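Branched-chain-amino-acid aminotransferase (Deinococcus radiodurans, PDB 3UZO) probably transfers the amino group of leucine, isoleucine or valine to 2-oxoglutarate, using pyridoxal 5'-phosphate as cofactor. Local coordinates at residues 102-107 against 199-204; 108-113 against 146-151; 312-317 against 321-326. One frame throughout, in Å; residues are numbered along the deposited sequence.

Contact 1 of 3, residues 102-107 against 199-204; sequences RMSCRR and GAAKVG. With PLP (pyridoxal-5'-phosphate), chain C.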
loop_
_atom_site.group_PDB
_atom_site.type_symbol
_atom_site.label_atom_id
_atom_site.label_comp_id
_atom_site.label_asym_id
_atom_site.label_seq_id
_atom_site.Cartn_x
_atom_site.Cartn_y
_atom_site.Cartn_z
ATOM N N ARG A 102 -4.431 -6.522 15.294
ATOM C CA ARG A 102 -5.866 -6.757 15.178
ATOM C C ARG A 102 -6.480 -5.518 14.518
ATOM O O ARG A 102 -7.401 -5.612 13.696
ATOM C CB ARG A 102 -6.471 -6.962 16.566
ATOM C CG ARG A 102 -7.547 -8.023 16.621
ATOM C CD ARG A 102 -7.256 -9.024 17.716
ATOM N NE ARG A 102 -7.114 -8.391 19.024
ATOM C CZ ARG A 102 -6.207 -8.760 19.919
ATOM N NH1 ARG A 102 -5.369 -9.753 19.641
ATOM N NH2 ARG A 102 -6.134 -8.148 21.090
ATOM N N MET A 103 -5.966 -4.349 14.880
ATOM C CA MET A 103 -6.475 -3.113 14.302
ATOM C C MET A 103 -6.032 -2.984 12.849
ATOM O O MET A 103 -6.799 -2.521 12.010
ATOM C CB MET A 103 -6.024 -1.900 15.121
ATOM C CG MET A 103 -6.745 -1.781 16.460
ATOM S SD MET A 103 -8.550 -2.072 16.332
ATOM C CE MET A 103 -9.169 -0.387 16.043
ATOM N N SER A 104 -4.801 -3.394 12.547
ATOM C CA SER A 104 -4.318 -3.336 11.167
ATOM C C SER A 104 -5.165 -4.279 10.312
ATOM O O SER A 104 -5.607 -3.913 9.220
ATOM C CB SER A 104 -2.843 -3.759 11.079
ATOM O OG SER A 104 -1.991 -2.818 11.712
ATOM N N CYS A 105 -5.391 -5.492 10.814
ATOM C CA CYS A 105 -6.191 -6.475 10.088
ATOM C C CYS A 105 -7.594 -5.949 9.832
ATOM O O CYS A 105 -8.115 -6.026 8.715
ATOM C CB CYS A 105 -6.286 -7.786 10.873
ATOM S SG CYS A 105 -4.810 -8.825 10.784
ATOM N N ARG A 106 -8.206 -5.419 10.882
ATOM C CA ARG A 106 -9.556 -4.888 10.775
ATOM C C ARG A 106 -9.639 -3.832 9.674
ATOM O O ARG A 106 -10.576 -3.831 8.876
ATOM C CB ARG A 106 -9.960 -4.275 12.113
ATOM C CG ARG A 106 -11.438 -4.342 12.419
ATOM C CD ARG A 106 -11.655 -3.996 13.873
ATOM N NE ARG A 106 -10.730 -4.744 14.713
ATOM C CZ ARG A 106 -10.528 -4.503 16.003
ATOM N NH1 ARG A 106 -11.191 -3.526 16.608
ATOM N NH2 ARG A 106 -9.665 -5.240 16.689
ATOM N N ARG A 107 -8.648 -2.945 9.624
ATOM C CA ARG A 107 -8.621 -1.866 8.639
ATOM C C ARG A 107 -8.563 -2.339 7.190
ATOM O O ARG A 107 -9.032 -1.640 6.291
ATOM C CB ARG A 107 -7.451 -0.914 8.925
ATOM C CG ARG A 107 -7.404 0.326 8.035
ATOM C CD ARG A 107 -8.726 1.117 8.073
ATOM N NE ARG A 107 -8.623 2.437 7.441
ATOM C CZ ARG A 107 -8.742 2.686 6.137
ATOM N NH1 ARG A 107 -8.976 1.712 5.270
ATOM N NH2 ARG A 107 -8.628 3.930 5.695
ATOM N N GLY A 199 -2.692 5.396 7.688
ATOM C CA GLY A 199 -1.538 5.790 8.479
ATOM C C GLY A 199 -1.487 5.287 9.911
ATOM O O GLY A 199 -0.408 5.202 10.498
ATOM N N ALA A 200 -2.640 4.958 10.486
ATOM C CA ALA A 200 -2.682 4.470 11.861
ATOM C C ALA A 200 -2.511 2.958 11.941
ATOM O O ALA A 200 -2.437 2.393 13.030
ATOM C CB ALA A 200 -4.001 4.881 12.525
ATOM N N ALA A 201 -2.464 2.304 10.786
ATOM C CA ALA A 201 -2.306 0.856 10.733
ATOM C C ALA A 201 -0.920 0.525 10.189
ATOM O O ALA A 201 -0.358 1.280 9.404
ATOM C CB ALA A 201 -3.387 0.242 9.842
ATOM N N LYS A 202 -0.371 -0.606 10.614
ATOM C CA LYS A 202 0.951 -1.021 10.163
ATOM C C LYS A 202 0.794 -1.873 8.903
ATOM O O LYS A 202 0.902 -3.104 8.950
ATOM C CB LYS A 202 1.640 -1.801 11.280
ATOM C CG LYS A 202 3.133 -2.004 11.103
ATOM C CD LYS A 202 3.793 -2.130 12.472
ATOM C CE LYS A 202 5.253 -2.536 12.381
ATOM N NZ LYS A 202 6.077 -1.549 11.628
ATOM N N VAL A 203 0.516 -1.201 7.784
ATOM C CA VAL A 203 0.317 -1.869 6.494
ATOM C C VAL A 203 1.335 -1.442 5.442
ATOM O O VAL A 203 1.818 -0.309 5.452
ATOM C CB VAL A 203 -1.105 -1.609 5.930
ATOM C CG1 VAL A 203 -2.148 -2.052 6.929
ATOM C CG2 VAL A 203 -1.283 -0.134 5.588
ATOM N N GLY A 204 1.631 -2.359 4.520
ATOM C CA GLY A 204 2.614 -2.108 3.470
ATOM C C GLY A 204 2.487 -0.843 2.640
ATOM O O GLY A 204 3.492 -0.208 2.314
HETATM N N1 PLP C . 6.278 4.583 12.916
HETATM C C2 PLP C . 6.370 3.712 11.827
HETATM C C2A PLP C . 6.025 4.250 10.436
HETATM C C3 PLP C . 6.780 2.354 12.080
HETATM O O3 PLP C . 6.884 1.485 11.060
HETATM C C4 PLP C . 7.077 1.923 13.433
HETATM C C4A PLP C . 7.505 0.413 13.654
HETATM C C5 PLP C . 6.961 2.906 14.527
HETATM C C6 PLP C . 6.565 4.213 14.246
HETATM C C5A PLP C . 7.236 2.620 15.953
HETATM O O4P PLP C . 6.348 1.697 16.526
HETATM P P PLP C . 6.870 0.593 17.541
HETATM O O1P PLP C . 7.879 -0.315 16.922
HETATM O O2P PLP C . 5.559 -0.137 17.923
HETATM O O3P PLP C . 7.315 1.350 18.759
#
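The C-terminal end of helix 94-107 meets the loop 199-204 most closely at S104 and A201, whose CA atoms are 4.7 Å apart, just where the loop makes an inverse gamma turn centred on K202. The one hydrogen bond across the gap runs from K202 N to S104 OG, 3.0 Å long with an N-H...O angle of 152°. S104 OG is also in a weak bond with R100 O one turn back, so the hydroxyl ties the turn to the helix backbone. Beside it, the methyl of A201 lies against S104, with A201 CB 3.9 Å from S104 CA, and R107 CB touches the same methyl. R107 NH1 hydrogen-bonds to A209 O of the second subunit. K202 leaves in another direction: with CG anti to its own N (chi1 -165°) the chain runs extended and bends at the last torsion, bringing K202 NZ 3.2 Å from PLP C4A without a covalent link. The main polar partner of NZ is Y207 OH; its bond to PLP O3 is weak. Together with backbone bonding to F76 of strand 74-83, the helix helps to position K202, the predicted cofactor-bearing lysine, in the active site of this class-IV pyridoxal-phosphate aminotransferase.

Contact 2 of 3, residues 108-113 against 146-151; sequences LLMPEL and PFVIGV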
loop_
_atom_site.group_PDB
_atom_site.type_symbol
_atom_site.label_atom_id
_atom_site.label_comp_id
_atom_site.label_asym_id
_atom_site.label_seq_id
_atom_site.Cartn_x
_atom_site.Cartn_y
_atom_site.Cartn_z
ATOM N N LEU A 108 -8.001 -3.522 6.959
ATOM C CA LEU A 108 -7.912 -4.057 5.607
ATOM C C LEU A 108 -8.838 -5.253 5.372
ATOM O O LEU A 108 -8.658 -6.011 4.418
ATOM C CB LEU A 108 -6.471 -4.452 5.291
ATOM C CG LEU A 108 -5.453 -3.306 5.287
ATOM C CD1 LEU A 108 -4.155 -3.799 4.655
ATOM C CD2 LEU A 108 -5.996 -2.127 4.501
ATOM N N LEU A 109 -9.825 -5.410 6.249
ATOM C CA LEU A 109 -10.789 -6.504 6.151
ATOM C C LEU A 109 -10.146 -7.886 6.187
ATOM O O LEU A 109 -10.597 -8.810 5.510
ATOM C CB LEU A 109 -11.629 -6.351 4.878
ATOM C CG LEU A 109 -12.769 -5.319 4.904
ATOM C CD1 LEU A 109 -12.330 -4.034 5.585
ATOM C CD2 LEU A 109 -13.227 -5.049 3.478
ATOM N N MET A 110 -9.088 -8.029 6.975
ATOM C CA MET A 110 -8.418 -9.319 7.108
ATOM C C MET A 110 -8.815 -9.909 8.458
ATOM O O MET A 110 -9.079 -9.169 9.404
ATOM C CB MET A 110 -6.892 -9.160 7.039
ATOM C CG MET A 110 -6.401 -8.528 5.741
ATOM S SD MET A 110 -4.643 -8.764 5.411
ATOM C CE MET A 110 -3.934 -7.517 6.477
ATOM N N PRO A 111 -8.871 -11.247 8.559
ATOM C CA PRO A 111 -9.239 -11.936 9.802
ATOM C C PRO A 111 -8.267 -11.625 10.937
ATOM O O PRO A 111 -7.054 -11.570 10.731
ATOM C CB PRO A 111 -9.227 -13.410 9.398
ATOM C CG PRO A 111 -8.199 -13.454 8.294
ATOM C CD PRO A 111 -8.536 -12.213 7.499
ATOM N N GLU A 112 -8.809 -11.416 12.132
ATOM C CA GLU A 112 -7.999 -11.084 13.298
ATOM C C GLU A 112 -7.365 -12.284 13.995
ATOM O O GLU A 112 -7.874 -13.408 13.924
ATOM C CB GLU A 112 -8.856 -10.325 14.312
ATOM C CG GLU A 112 -9.474 -9.048 13.774
ATOM C CD GLU A 112 -10.674 -8.603 14.590
ATOM O OE1 GLU A 112 -10.522 -8.368 15.806
ATOM O OE2 GLU A 112 -11.774 -8.498 14.013
ATOM N N LEU A 113 -6.251 -12.029 14.678
ATOM C CA LEU A 113 -5.550 -13.060 15.434
ATOM C C LEU A 113 -5.596 -12.700 16.915
ATOM O O LEU A 113 -5.304 -11.568 17.298
ATOM C CB LEU A 113 -4.101 -13.163 14.978
ATOM C CG LEU A 113 -3.909 -13.843 13.625
ATOM C CD1 LEU A 113 -2.572 -13.452 13.080
ATOM C CD2 LEU A 113 -4.028 -15.357 13.766
ATOM N N PRO A 146 5.956 -10.785 12.605
ATOM C CA PRO A 146 4.670 -11.450 12.380
ATOM C C PRO A 146 4.033 -10.692 11.220
ATOM O O PRO A 146 4.211 -9.471 11.114
ATOM C CB PRO A 146 3.895 -11.193 13.679
ATOM C CG PRO A 146 4.961 -10.810 14.687
ATOM C CD PRO A 146 5.939 -10.027 13.867
ATOM N N PHE A 147 3.322 -11.393 10.341
ATOM C CA PHE A 147 2.662 -10.714 9.240
ATOM C C PHE A 147 1.487 -11.521 8.723
ATOM O O PHE A 147 1.431 -12.733 8.898
ATOM C CB PHE A 147 3.656 -10.387 8.105
ATOM C CG PHE A 147 4.203 -11.589 7.382
ATOM C CD1 PHE A 147 3.634 -12.017 6.186
ATOM C CD2 PHE A 147 5.326 -12.253 7.864
ATOM C CE1 PHE A 147 4.186 -13.090 5.471
ATOM C CE2 PHE A 147 5.884 -13.327 7.165
ATOM C CZ PHE A 147 5.312 -13.745 5.964
ATOM N N VAL A 148 0.533 -10.816 8.130
ATOM C CA VAL A 148 -0.675 -11.414 7.576
ATOM C C VAL A 148 -0.838 -10.909 6.152
ATOM O O VAL A 148 -0.716 -9.714 5.890
ATOM C CB VAL A 148 -1.934 -11.019 8.401
ATOM C CG1 VAL A 148 -3.187 -11.660 7.800
ATOM C CG2 VAL A 148 -1.752 -11.453 9.859
ATOM N N ILE A 149 -1.107 -11.832 5.235
ATOM C CA ILE A 149 -1.269 -11.495 3.827
ATOM C C ILE A 149 -2.475 -12.213 3.243
ATOM O O ILE A 149 -2.766 -13.353 3.618
ATOM C CB ILE A 149 -0.026 -11.917 3.002
ATOM C CG1 ILE A 149 0.318 -13.385 3.294
ATOM C CG2 ILE A 149 1.156 -11.013 3.336
ATOM C CD1 ILE A 149 1.460 -13.945 2.468
ATOM N N GLY A 150 -3.167 -11.534 2.332
ATOM C CA GLY A 150 -4.315 -12.123 1.670
ATOM C C GLY A 150 -3.816 -12.991 0.526
ATOM O O GLY A 150 -2.971 -12.553 -0.266
ATOM N N VAL A 151 -4.323 -14.216 0.427
ATOM C CA VAL A 151 -3.883 -15.120 -0.632
ATOM C C VAL A 151 -5.046 -15.833 -1.322
ATOM O O VAL A 151 -6.213 -15.535 -1.054
ATOM C CB VAL A 151 -2.902 -16.170 -0.083
ATOM C CG1 VAL A 151 -1.696 -15.471 0.562
ATOM C CG2 VAL A 151 -3.608 -17.065 0.920
#
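Two torsion choices bring M110 and V148 together: M110 runs extended through chi2 (-163°) and then turns at chi3 (-79°), so that its thioether end lies along the strand, while V148, with CG1 anti to its own N, aims both methyls at the loop. M110 SD is 4.0 Å from V148 CG1, and M110 CE lies 3.9 Å from V148 O; the two side chains lie alongside, pointing opposite ways. Further along the strand the sulfur also comes near the backbone, M110 SD being 4.4 Å from G150 N. The other methyl of V148 is met by L113, whose CD1 is 3.9 Å from V148 CG2. V148 therefore sits between two loop residues, one branch for each, and no hydrogen bond crosses the contact.

More apolar groups border the patch: M101 of helix 94-107 touches both V148 and L113, and F163 and F165 of strand 162-172 touch M110 and L113 respectively. F147 points the other way, and its ring meets that of H70 of the second subunit with the planes at about 55°. The loop gets its direction from the end of helix 94-107, where L109, at positive phi, is the C-prime residue, with M110 N bonded to C105 O and L109 N to R106 O. This is a Schellman motif followed at once by a hydrophobic residue, M110, which turns back on to the antiparallel sheet that helix 94-107 packs against.

Contact 3 of 3, residues 312-317 against 321-326; sequences GGIQHG and HVFYSE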
loop_
_atom_site.group_PDB
_atom_site.type_symbol
_atom_site.label_atom_id
_atom_site.label_comp_id
_atom_site.label_asym_id
_atom_site.label_seq_id
_atom_site.Cartn_x
_atom_site.Cartn_y
_atom_site.Cartn_z
ATOM N N GLY A 312 19.774 14.816 15.893
ATOM C CA GLY A 312 20.741 15.894 15.979
ATOM C C GLY A 312 20.095 17.183 15.523
ATOM O O GLY A 312 20.076 18.176 16.247
ATOM N N GLY A 313 19.548 17.152 14.316
ATOM C CA GLY A 313 18.892 18.325 13.780
ATOM C C GLY A 313 17.880 17.963 12.718
ATOM O O GLY A 313 17.869 16.838 12.211
ATOM N N ILE A 314 17.022 18.915 12.377
ATOM C CA ILE A 314 16.015 18.681 11.359
ATOM C C ILE A 314 16.120 19.735 10.271
ATOM O O ILE A 314 16.112 20.933 10.552
ATOM C CB ILE A 314 14.586 18.726 11.944
ATOM C CG1 ILE A 314 14.407 17.624 12.993
ATOM C CG2 ILE A 314 13.566 18.555 10.827
ATOM C CD1 ILE A 314 12.987 17.522 13.530
ATOM N N GLN A 315 16.218 19.285 9.026
ATOM C CA GLN A 315 16.292 20.204 7.901
ATOM C C GLN A 315 14.881 20.436 7.369
ATOM O O GLN A 315 14.164 19.492 7.030
ATOM C CB GLN A 315 17.149 19.629 6.770
ATOM C CG GLN A 315 17.282 20.563 5.571
ATOM C CD GLN A 315 18.431 21.542 5.721
ATOM O OE1 GLN A 315 18.365 22.674 5.243
ATOM N NE2 GLN A 315 19.496 21.104 6.373
ATOM N N HIS A 316 14.481 21.697 7.317
ATOM C CA HIS A 316 13.178 22.057 6.788
ATOM C C HIS A 316 13.488 23.180 5.809
ATOM O O HIS A 316 13.862 24.282 6.213
ATOM C CB HIS A 316 12.250 22.538 7.905
ATOM C CG HIS A 316 10.867 22.872 7.437
ATOM N ND1 HIS A 316 10.125 22.025 6.644
ATOM C CD2 HIS A 316 10.095 23.966 7.645
ATOM C CE1 HIS A 316 8.956 22.581 6.382
ATOM N NE2 HIS A 316 8.912 23.760 6.978
ATOM N N GLY A 317 13.362 22.892 4.520
ATOM C CA GLY A 317 13.673 23.911 3.538
ATOM C C GLY A 317 15.152 24.223 3.651
ATOM O O GLY A 317 15.980 23.314 3.648
ATOM N N HIS A 321 17.852 22.816 11.895
ATOM C CA HIS A 321 17.673 23.130 13.299
ATOM C C HIS A 321 18.224 22.057 14.224
ATOM O O HIS A 321 17.805 20.907 14.168
ATOM C CB HIS A 321 16.182 23.352 13.578
ATOM C CG HIS A 321 15.893 23.793 14.975
ATOM N ND1 HIS A 321 15.872 22.921 16.043
ATOM C CD2 HIS A 321 15.675 25.026 15.490
ATOM C CE1 HIS A 321 15.657 23.599 17.156
ATOM N NE2 HIS A 321 15.535 24.877 16.849
ATOM N N VAL A 322 19.167 22.449 15.075
ATOM C CA VAL A 322 19.775 21.528 16.027
ATOM C C VAL A 322 19.154 21.809 17.384
ATOM O O VAL A 322 19.133 22.955 17.839
ATOM C CB VAL A 322 21.300 21.733 16.107
ATOM C CG1 VAL A 322 21.912 20.750 17.107
ATOM C CG2 VAL A 322 21.915 21.549 14.720
ATOM N N PHE A 323 18.634 20.771 18.029
ATOM C CA PHE A 323 18.002 20.959 19.329
ATOM C C PHE A 323 19.019 20.985 20.454
ATOM O O PHE A 323 19.008 21.877 21.301
ATOM C CB PHE A 323 16.998 19.835 19.624
ATOM C CG PHE A 323 15.931 19.683 18.587
ATOM C CD1 PHE A 323 16.177 18.965 17.422
ATOM C CD2 PHE A 323 14.680 20.252 18.771
ATOM C CE1 PHE A 323 15.185 18.816 16.451
ATOM C CE2 PHE A 323 13.679 20.110 17.807
ATOM C CZ PHE A 323 13.934 19.388 16.644
ATOM N N TYR A 324 19.902 19.995 20.450
ATOM C CA TYR A 324 20.898 19.852 21.496
ATOM C C TYR A 324 22.314 19.708 20.955
ATOM O O TYR A 324 23.174 20.565 21.174
ATOM C CB TYR A 324 20.556 18.619 22.333
ATOM C CG TYR A 324 21.452 18.401 23.524
ATOM C CD1 TYR A 324 21.287 19.151 24.686
ATOM C CD2 TYR A 324 22.466 17.449 23.489
ATOM C CE1 TYR A 324 22.103 18.959 25.786
ATOM C CE2 TYR A 324 23.292 17.247 24.588
ATOM C CZ TYR A 324 23.104 18.007 25.733
ATOM O OH TYR A 324 23.914 17.812 26.829
ATOM N N SER A 325 22.554 18.607 20.255
ATOM C CA SER A 325 23.874 18.332 19.713
ATOM C C SER A 325 23.770 17.397 18.529
ATOM O O SER A 325 22.878 16.553 18.463
ATOM C CB SER A 325 24.756 17.696 20.795
ATOM O OG SER A 325 25.987 17.238 20.264
ATOM N N GLU A 326 24.700 17.545 17.598
ATOM C CA GLU A 326 24.718 16.718 16.410
ATOM C C GLU A 326 25.610 15.502 16.661
ATOM O O GLU A 326 25.738 14.636 15.797
ATOM C CB GLU A 326 25.237 17.547 15.231
ATOM C CG GLU A 326 24.933 16.981 13.864
ATOM C CD GLU A 326 25.034 18.028 12.762
ATOM O OE1 GLU A 326 24.937 17.650 11.575
ATOM O OE2 GLU A 326 25.202 19.228 13.081
HETATM O O HOH W 1 20.075 17.810 18.908
#
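G312 O draws several groups to the open end of a beta hairpin formed by strands 309-316 and 319-322. Water 1 donates to G312 O at 2.7 Å and accepts from Y324 N, bridging the strand to the chain that leaves the hairpin. F323 N adds a weak, long hydrogen bond to the same oxygen, and V322 CA approaches it at 3.4 Å in a CA-H...O contact.

Farther along, G313 and V322 form an antiparallel non-hydrogen-bonded pair, and I314 and H321 a hydrogen-bonded one. In the latter, H321 N reaches I314 O at 2.9 Å with an almost straight N-H...O angle of 166°, yet the donor stands 39° out of the carbonyl plane. The return bond, I314 N to H321 O, is less certain because that oxygen is modelled too close to a neighbour.

Beyond the strand the chain comes back to G312, whose CA makes a CA-H...O contact with S325 O at 3.3 Å. S325 OG bonds to S327 N and E328 N, while E326 OE1 reaches N184 of strand 183-186, which also pairs with strand 309-316. I314 and F323 add an apolar contact, I314 also touching I226 and F323 touching L293. I314 meets the phenyl ring at its edge, near the ring plane, with I314 CG1 3.7 Å from F323 CE1.

How the contacts relate
Contacts 1 and 2 are buried neighbours, their centres about 9 Å apart, and they follow one another along the chain: contact 1 uses the C-terminal end of helix 94-107, contact 2 the loop that continues from it. Both segments of contact 2 fall between those of contact 1 in the sequence. R102 NH1 probably hydrogen-bonds to L113 O, and V203 packs on L108. Both contacts also reach the second subunit. Their chemistry differs: contact 1 turns on a polar bond beside the cofactor, contact 2 on apolar packing against the sheet. Contact 3, centred about 31 Å from contact 1, is partly buried in a mixed-sheet hairpin away from the cofactor and substrate sites, and relies mainly on backbone bonding and a water, with one small apolar contact.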